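Amidohydrolase (Mycoplasma synoviae, PDB 3OVG) hydrolyses D-xylono-1,4-lactone 5-phosphate, L-arabino-1,4-lactone 5-phosphate and carboxy 1,4-lactones, using two zinc ions per subunit. Local coordinates at residues Ile52-Phe55 with Lys56-Ile59; Asp250-Leu253 with Ala254-Lys258; Cys126-Glu129 with Ile130-Met134. One frame throughout, in Å; residues are numbered along the deposited sequence.

Contact 1: residues Ile52-Phe55 with Lys56-Ile59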
loop_
_atom_site.group_PDB
_atom_site.type_symbol
_atom_site.label_atom_id
_atom_site.label_comp_id
_atom_site.label_asym_id
_atom_site.label_seq_id
_atom_site.Cartn_x
_atom_site.Cartn_y
_atom_site.Cartn_z
ATOM N N ILE A 52 32.241 12.766 8.203
ATOM C CA ILE A 52 33.639 13.025 8.537
ATOM C C ILE A 52 34.078 12.216 9.759
ATOM O O ILE A 52 35.153 11.627 9.761
ATOM C CB ILE A 52 33.843 14.515 8.780
ATOM C CG1 ILE A 52 33.623 15.299 7.471
ATOM C CG2 ILE A 52 35.191 14.776 9.389
ATOM C CD1 ILE A 52 33.684 16.815 7.620
ATOM N N LYS A 53 33.255 12.179 10.803
ATOM C CA LYS A 53 33.603 11.346 11.964
ATOM C C LYS A 53 33.679 9.881 11.559
ATOM O O LYS A 53 34.527 9.153 12.030
ATOM C CB LYS A 53 32.580 11.504 13.097
ATOM C CG LYS A 53 32.452 12.930 13.662
ATOM C CD LYS A 53 31.198 13.034 14.555
ATOM C CE LYS A 53 31.116 14.424 15.202
ATOM N NZ LYS A 53 29.820 14.679 15.913
ATOM N N GLU A 54 32.782 9.430 10.683
ATOM C CA GLU A 54 32.862 8.035 10.228
ATOM C C GLU A 54 34.173 7.801 9.468
ATOM O O GLU A 54 34.889 6.821 9.706
ATOM C CB GLU A 54 31.627 7.630 9.380
ATOM C CG GLU A 54 31.390 6.118 9.209
ATOM C CD GLU A 54 30.902 5.410 10.504
ATOM O OE1 GLU A 54 30.706 6.075 11.561
ATOM O OE2 GLU A 54 30.739 4.178 10.464
ATOM N N PHE A 55 34.491 8.711 8.546
ATOM C CA PHE A 55 35.701 8.598 7.748
ATOM C C PHE A 55 36.949 8.495 8.655
ATOM O O PHE A 55 37.840 7.666 8.403
ATOM C CB PHE A 55 35.826 9.800 6.810
ATOM C CG PHE A 55 36.617 9.520 5.539
ATOM C CD1 PHE A 55 37.760 8.713 5.562
ATOM C CD2 PHE A 55 36.201 10.048 4.325
ATOM C CE1 PHE A 55 38.495 8.452 4.404
ATOM C CE2 PHE A 55 36.932 9.800 3.145
ATOM C CZ PHE A 55 38.079 8.985 3.186
ATOM N N LYS A 56 36.995 9.338 9.700
ATOM C CA LYS A 56 38.081 9.313 10.701
ATOM C C LYS A 56 38.185 7.962 11.428
ATOM O O LYS A 56 39.285 7.487 11.728
ATOM C CB LYS A 56 37.913 10.457 11.715
ATOM C CG LYS A 56 38.205 11.859 11.104
ATOM C CD LYS A 56 37.899 13.022 12.078
ATOM C CE LYS A 56 38.440 14.376 11.557
ATOM N NZ LYS A 56 37.890 15.590 12.280
ATOM N N GLU A 57 37.061 7.324 11.721
ATOM C CA GLU A 57 37.168 5.977 12.290
ATOM C C GLU A 57 37.812 4.983 11.306
ATOM O O GLU A 57 38.631 4.122 11.674
ATOM C CB GLU A 57 35.803 5.475 12.756
ATOM C CG GLU A 57 35.361 6.189 14.005
ATOM C CD GLU A 57 33.974 5.795 14.469
ATOM O OE1 GLU A 57 33.506 4.672 14.161
ATOM O OE2 GLU A 57 33.336 6.643 15.147
ATOM N N PHE A 58 37.416 5.091 10.048
ATOM C CA PHE A 58 37.983 4.259 8.997
ATOM C C PHE A 58 39.493 4.476 8.883
ATOM O O PHE A 58 40.243 3.532 8.719
ATOM C CB PHE A 58 37.262 4.591 7.685
ATOM C CG PHE A 58 37.832 3.933 6.447
ATOM C CD1 PHE A 58 37.588 2.598 6.186
ATOM C CD2 PHE A 58 38.537 4.676 5.517
ATOM C CE1 PHE A 58 38.036 1.997 5.040
ATOM C CE2 PHE A 58 39.020 4.077 4.349
ATOM C CZ PHE A 58 38.777 2.729 4.110
ATOM N N ILE A 59 39.925 5.731 8.949
ATOM C CA ILE A 59 41.348 6.059 8.894
ATOM C C ILE A 59 42.030 5.560 10.181
ATOM O O ILE A 59 43.079 4.888 10.130
ATOM C CB ILE A 59 41.552 7.580 8.606
ATOM C CG1 ILE A 59 41.165 7.899 7.155
ATOM C CG2 ILE A 59 42.983 8.033 8.882
ATOM C CD1 ILE A 59 40.909 9.381 6.863
HETATM O O HOH W 1 32.492 3.001 12.090
#
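Ile52 meets Lys56 one turn further along helix 48-60, the two side chains running side by side in the same direction. The CG2 branch of Ile52 lies 3.9 Å from CE of Lys56, so the far end of the extended lysine chain, CE and the amino nitrogen alike, lies beside this methyl. The end of Ile52 leads away from Lys56, and its side chain touches Ile84 and Ala87 on helix 78-88. At the main chain, Lys56 N donates to Ile52 O and Glu57 N to Lys53 O, the regular i to i+4 pattern of an alpha-helix. The carbonyl of Glu54 receives Phe58 N in the same way, while its side chain, bent at chi2 (71°), brings the carboxylate beside that of Glu57. Their OE1 atoms are 4.1 Å apart and the two carboxylate planes are turned 49° from each other. One water donates to both acids, at 2.7 Å from Glu54 OE2 and 2.8 Å from Glu57 OE1. Phe55 closes the segment on the apolar side. CD1 of its ring lies 3.5 Å from CD1 of Ile59, the two side chains crossing at a slant, and its CE1 is 3.9 Å from CD2 of Phe58. Both phenylalanines also rest on Ile66 of strand 63-68, which places this part of the helix against the barrel strand that follows it. Two neighbouring carboxylates would be expected to repel; here Asn283 donates to both, Arg282 forms a salt bridge with Glu57 OE2, and the backbone N atoms of Arg282 and Leu295 bond to Glu54 OE2. These donors and the bridging water probably stabilise both acids in the charged form and link the helix to the chain just beyond substrate-binding Tyr280 and, through Leu295, to the loop ahead of helix 296-309.

Contact 2: residues Asp250-Leu253 with Ala254-Lys258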
loop_
_atom_site.group_PDB
_atom_site.type_symbol
_atom_site.label_atom_id
_atom_site.label_comp_id
_atom_site.label_asym_id
_atom_site.label_seq_id
_atom_site.Cartn_x
_atom_site.Cartn_y
_atom_site.Cartn_z
ATOM N N ASP A 250 27.449 -12.817 7.543
ATOM C CA ASP A 250 28.880 -12.586 7.244
ATOM C C ASP A 250 29.612 -13.900 6.893
ATOM O O ASP A 250 30.513 -13.925 6.038
ATOM C CB ASP A 250 29.626 -11.973 8.450
ATOM C CG ASP A 250 29.195 -10.531 8.783
ATOM O OD1 ASP A 250 28.335 -9.960 8.081
ATOM O OD2 ASP A 250 29.734 -9.970 9.780
ATOM N N SER A 251 29.271 -14.980 7.588
ATOM C CA SER A 251 30.057 -16.212 7.458
ATOM C C SER A 251 30.014 -16.700 6.022
ATOM O O SER A 251 30.950 -17.313 5.534
ATOM C CB SER A 251 29.517 -17.311 8.366
ATOM O OG SER A 251 28.101 -17.446 8.180
ATOM N N LEU A 252 28.913 -16.437 5.339
ATOM C CA LEU A 252 28.768 -17.007 4.013
ATOM C C LEU A 252 29.723 -16.307 3.044
ATOM O O LEU A 252 30.423 -16.965 2.285
ATOM C CB LEU A 252 27.308 -16.934 3.564
ATOM C CG LEU A 252 26.946 -17.443 2.163
ATOM C CD1 LEU A 252 27.287 -18.926 2.024
ATOM C CD2 LEU A 252 25.457 -17.175 1.866
ATOM N N LEU A 253 29.756 -14.974 3.093
ATOM C CA LEU A 253 30.699 -14.199 2.296
ATOM C C LEU A 253 32.170 -14.582 2.625
ATOM O O LEU A 253 32.999 -14.713 1.732
ATOM C CB LEU A 253 30.522 -12.711 2.546
ATOM C CG LEU A 253 31.524 -11.827 1.795
ATOM C CD1 LEU A 253 31.456 -12.079 0.306
ATOM C CD2 LEU A 253 31.288 -10.347 2.064
ATOM N N ALA A 254 32.483 -14.720 3.908
ATOM C CA ALA A 254 33.821 -15.153 4.321
ATOM C C ALA A 254 34.213 -16.485 3.664
ATOM O O ALA A 254 35.260 -16.590 3.024
ATOM C CB ALA A 254 33.902 -15.263 5.853
ATOM N N GLU A 255 33.372 -17.500 3.800
ATOM C CA GLU A 255 33.717 -18.784 3.206
ATOM C C GLU A 255 33.740 -18.726 1.669
ATOM O O GLU A 255 34.536 -19.399 1.027
ATOM C CB GLU A 255 32.822 -19.909 3.749
ATOM C CG GLU A 255 32.918 -20.051 5.285
ATOM C CD GLU A 255 32.059 -21.181 5.829
ATOM O OE1 GLU A 255 31.195 -21.655 5.077
ATOM O OE2 GLU A 255 32.255 -21.611 7.002
ATOM N N ASN A 256 32.895 -17.906 1.060
ATOM C CA ASN A 256 32.970 -17.825 -0.399
ATOM C C ASN A 256 34.277 -17.156 -0.889
ATOM O O ASN A 256 34.923 -17.585 -1.886
ATOM C CB ASN A 256 31.680 -17.218 -0.976
ATOM C CG ASN A 256 30.548 -18.240 -1.047
ATOM O OD1 ASN A 256 30.803 -19.440 -1.064
ATOM N ND2 ASN A 256 29.302 -17.769 -1.110
ATOM N N ILE A 257 34.717 -16.155 -0.141
ATOM C CA ILE A 257 35.970 -15.476 -0.442
ATOM C C ILE A 257 37.155 -16.450 -0.262
ATOM O O ILE A 257 38.072 -16.496 -1.093
ATOM C CB ILE A 257 36.102 -14.199 0.414
ATOM C CG1 ILE A 257 35.293 -13.056 -0.211
ATOM C CG2 ILE A 257 37.549 -13.730 0.548
ATOM C CD1 ILE A 257 35.328 -11.853 0.657
ATOM N N LYS A 258 37.106 -17.240 0.807
ATOM C CA LYS A 258 38.108 -18.278 1.068
ATOM C C LYS A 258 38.209 -19.253 -0.132
ATOM O O LYS A 258 39.312 -19.597 -0.586
ATOM C CB LYS A 258 37.753 -19.001 2.399
ATOM C CG LYS A 258 38.373 -20.435 2.673
ATOM C CD LYS A 258 39.858 -20.450 2.662
ATOM C CE LYS A 258 40.478 -21.555 3.607
ATOM N NZ LYS A 258 40.582 -22.931 3.002
#
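Leu253 and Ile257 carry the inward face of this helical turn, their side chains set at a slant to each other instead of running alongside. CD1 of Leu253 meets CD1 of Ile257 at 3.9 Å, and CG1 of the isoleucine comes about as near to the same methyl. The CG1 branch of Ile257 stands beside its own backbone N (chi1 -81°), which turns it back along the helix over the preceding turn and brings it 3.4 Å from Leu253 O. Leu253 O also takes the hydrogen bond from Ile257 N, at 2.9 Å. Both residues press on Phe239 of strand 236-239, and Leu253 also reaches Phe302 of helix 296-309.

The strand, helix 250-262 and strand 269-271 form a right-handed beta-alpha-beta unit of the TIM barrel, as in other members of the phosphotriesterase family, and the leucine-isoleucine pair covers the first of its two strands.

Leu252 and Asn256 are related differently: they point the same way, side by side, with CD1 of the leucine 3.9 Å from ND2 of the amide. This is a van der Waals approach of a methyl to an amide nitrogen, and both residues also touch Pro221. Their backbones are joined by Asn256 N to Leu252 O, at 2.9 Å. On another side of the helix, Glu255, one turn after Ser251, extends from the helix with its CG 3.4 Å from Ser251 O, an oxygen that also accepts Glu255 N. The end of this acid leaves the helix to bond through OE2 with Tyr224 OH of the second subunit. At the start of the helix, Ala254 N donates almost straight to Asp250 O (N-H...O 173°), while the Asp250 carboxylate turns away, OD1 accepting from Asp243 N and OD2 hydrogen-bonding to Tyr297.

Contact 3: residues Cys126-Glu129 with Ile130-Met134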
loop_
_atom_site.group_PDB
_atom_site.type_symbol
_atom_site.label_atom_id
_atom_site.label_comp_id
_atom_site.label_asym_id
_atom_site.label_seq_id
_atom_site.Cartn_x
_atom_site.Cartn_y
_atom_site.Cartn_z
ATOM N N CYS A 126 29.901 12.441 -19.905
ATOM C CA CYS A 126 30.590 11.667 -18.863
ATOM C C CYS A 126 32.077 11.912 -18.944
ATOM O O CYS A 126 32.728 12.129 -17.915
ATOM C CB CYS A 126 30.257 10.163 -18.900
ATOM S SG CYS A 126 28.519 9.846 -18.578
ATOM N N VAL A 127 32.622 11.893 -20.156
ATOM C CA VAL A 127 34.019 12.315 -20.341
ATOM C C VAL A 127 34.331 13.684 -19.709
ATOM O O VAL A 127 35.353 13.832 -19.044
ATOM C CB VAL A 127 34.452 12.361 -21.815
ATOM C CG1 VAL A 127 35.926 12.771 -21.902
ATOM C CG2 VAL A 127 34.276 10.997 -22.468
ATOM N N ALA A 128 33.454 14.667 -19.907
ATOM C CA ALA A 128 33.638 15.996 -19.320
ATOM C C ALA A 128 33.789 15.895 -17.807
ATOM O O ALA A 128 34.569 16.627 -17.198
ATOM C CB ALA A 128 32.443 16.922 -19.677
ATOM N N GLU A 129 33.037 14.995 -17.176
ATOM C CA GLU A 129 33.132 14.890 -15.720
ATOM C C GLU A 129 34.475 14.307 -15.281
ATOM O O GLU A 129 35.012 14.703 -14.257
ATOM C CB GLU A 129 31.982 14.076 -15.132
ATOM C CG GLU A 129 30.626 14.762 -15.269
ATOM C CD GLU A 129 29.724 14.534 -14.058
ATOM O OE1 GLU A 129 29.418 13.352 -13.699
ATOM O OE2 GLU A 129 29.330 15.556 -13.473
ATOM N N ILE A 130 34.987 13.350 -16.044
ATOM C CA ILE A 130 36.301 12.745 -15.787
ATOM C C ILE A 130 37.461 13.746 -16.089
ATOM O O ILE A 130 38.434 13.832 -15.342
ATOM C CB ILE A 130 36.480 11.464 -16.649
ATOM C CG1 ILE A 130 35.435 10.386 -16.307
ATOM C CG2 ILE A 130 37.861 10.880 -16.476
ATOM C CD1 ILE A 130 35.650 9.711 -14.923
ATOM N N GLU A 131 37.334 14.522 -17.171
ATOM C CA GLU A 131 38.449 15.328 -17.678
ATOM C C GLU A 131 38.358 16.846 -17.461
ATOM O O GLU A 131 39.383 17.523 -17.458
ATOM C CB GLU A 131 38.753 14.998 -19.168
ATOM C CG GLU A 131 39.135 13.515 -19.365
ATOM C CD GLU A 131 39.663 13.180 -20.752
ATOM O OE1 GLU A 131 39.232 13.813 -21.765
ATOM O OE2 GLU A 131 40.486 12.237 -20.811
ATOM N N GLU A 132 37.168 17.392 -17.277
ATOM C CA GLU A 132 37.075 18.811 -17.000
ATOM C C GLU A 132 36.661 19.086 -15.557
ATOM O O GLU A 132 37.331 19.826 -14.836
ATOM C CB GLU A 132 36.105 19.467 -17.977
ATOM C CG GLU A 132 36.617 19.442 -19.412
ATOM C CD GLU A 132 35.570 19.944 -20.378
ATOM O OE1 GLU A 132 35.031 21.040 -20.131
ATOM O OE2 GLU A 132 35.273 19.244 -21.364
ATOM N N GLY A 133 35.547 18.493 -15.150
ATOM C CA GLY A 133 35.058 18.657 -13.790
ATOM C C GLY A 133 33.627 18.155 -13.664
ATOM O O GLY A 133 32.849 18.250 -14.613
HETATM N N MSE A 134 33.277 17.617 -12.491
HETATM C CA MSE A 134 31.891 17.247 -12.237
HETATM C C MSE A 134 30.955 18.448 -12.216
HETATM O O MSE A 134 31.279 19.489 -11.661
HETATM C CB MSE A 134 31.782 16.497 -10.929
HETATM C CG MSE A 134 32.373 15.100 -11.053
HETATM SE SE MSE A 134 32.399 14.211 -9.305
HETATM C CE MSE A 134 33.827 15.337 -8.500
#
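Glu129 reaches Met134, a selenomethionine, because its CG lies beside its own backbone N (chi1 -68°) and the chain then bends at chi2 (-143°), bringing OE2 to 3.3 Å from Met134 CA. The two side chains cross at about a right angle, CG of the selenomethionine lying 4.0 Å from the carboxylate carbon CD of Glu129. This carboxylate is buried but well supplied with partners: OE1 meets Arg76 in a salt bridge and Thr99 in a hydrogen bond, and OE2 accepts from Asp135 N. One turn round the helix, Val127 and Glu131 run side by side, with the valine CG1 3.5 Å from Glu131 OE1; the acid's other oxygen forms a salt bridge with Lys333. Ala128 O is gripped twice, by Glu132 N at 2.7 Å and by Gly133 N at 2.9 Å. Beyond it, Glu129 CA approaches Gly133 O at 3.5 Å in a nearly straight C-H...O contact. The joint i+4 and i+5 bonding at Ala128 O, with Gly133, in an extended conformation (phi 167°), as the first residue to leave helical geometry, marks the C-terminal end of helix 119-131, where the chain turns off into a loop.

Overall arrangement
From the N terminus, contact 1 comes first, on helix 48-60 between barrel strands 22-25 and 63-68. Contact 3 follows at the end of helix 119-131, between strands 94-97 and 157-160, and contact 2 lies on helix 250-262 between strands 236-239 and 269-271. Each is local: contacts 1 and 2 close only helical turns, and contact 3 the last turn of its helix and the start of the loop after it. The three stand in series, neither nesting nor crossing. Contact 1 faces strand 63-68 and helix 78-88, contact 3 helix 165-181, contact 2 strand 236-239 and helix 296-309. Contacts 2 and 3, centres about 37 Å apart, fall on opposite sides of the chain's centre. Only contact 2 meets another subunit.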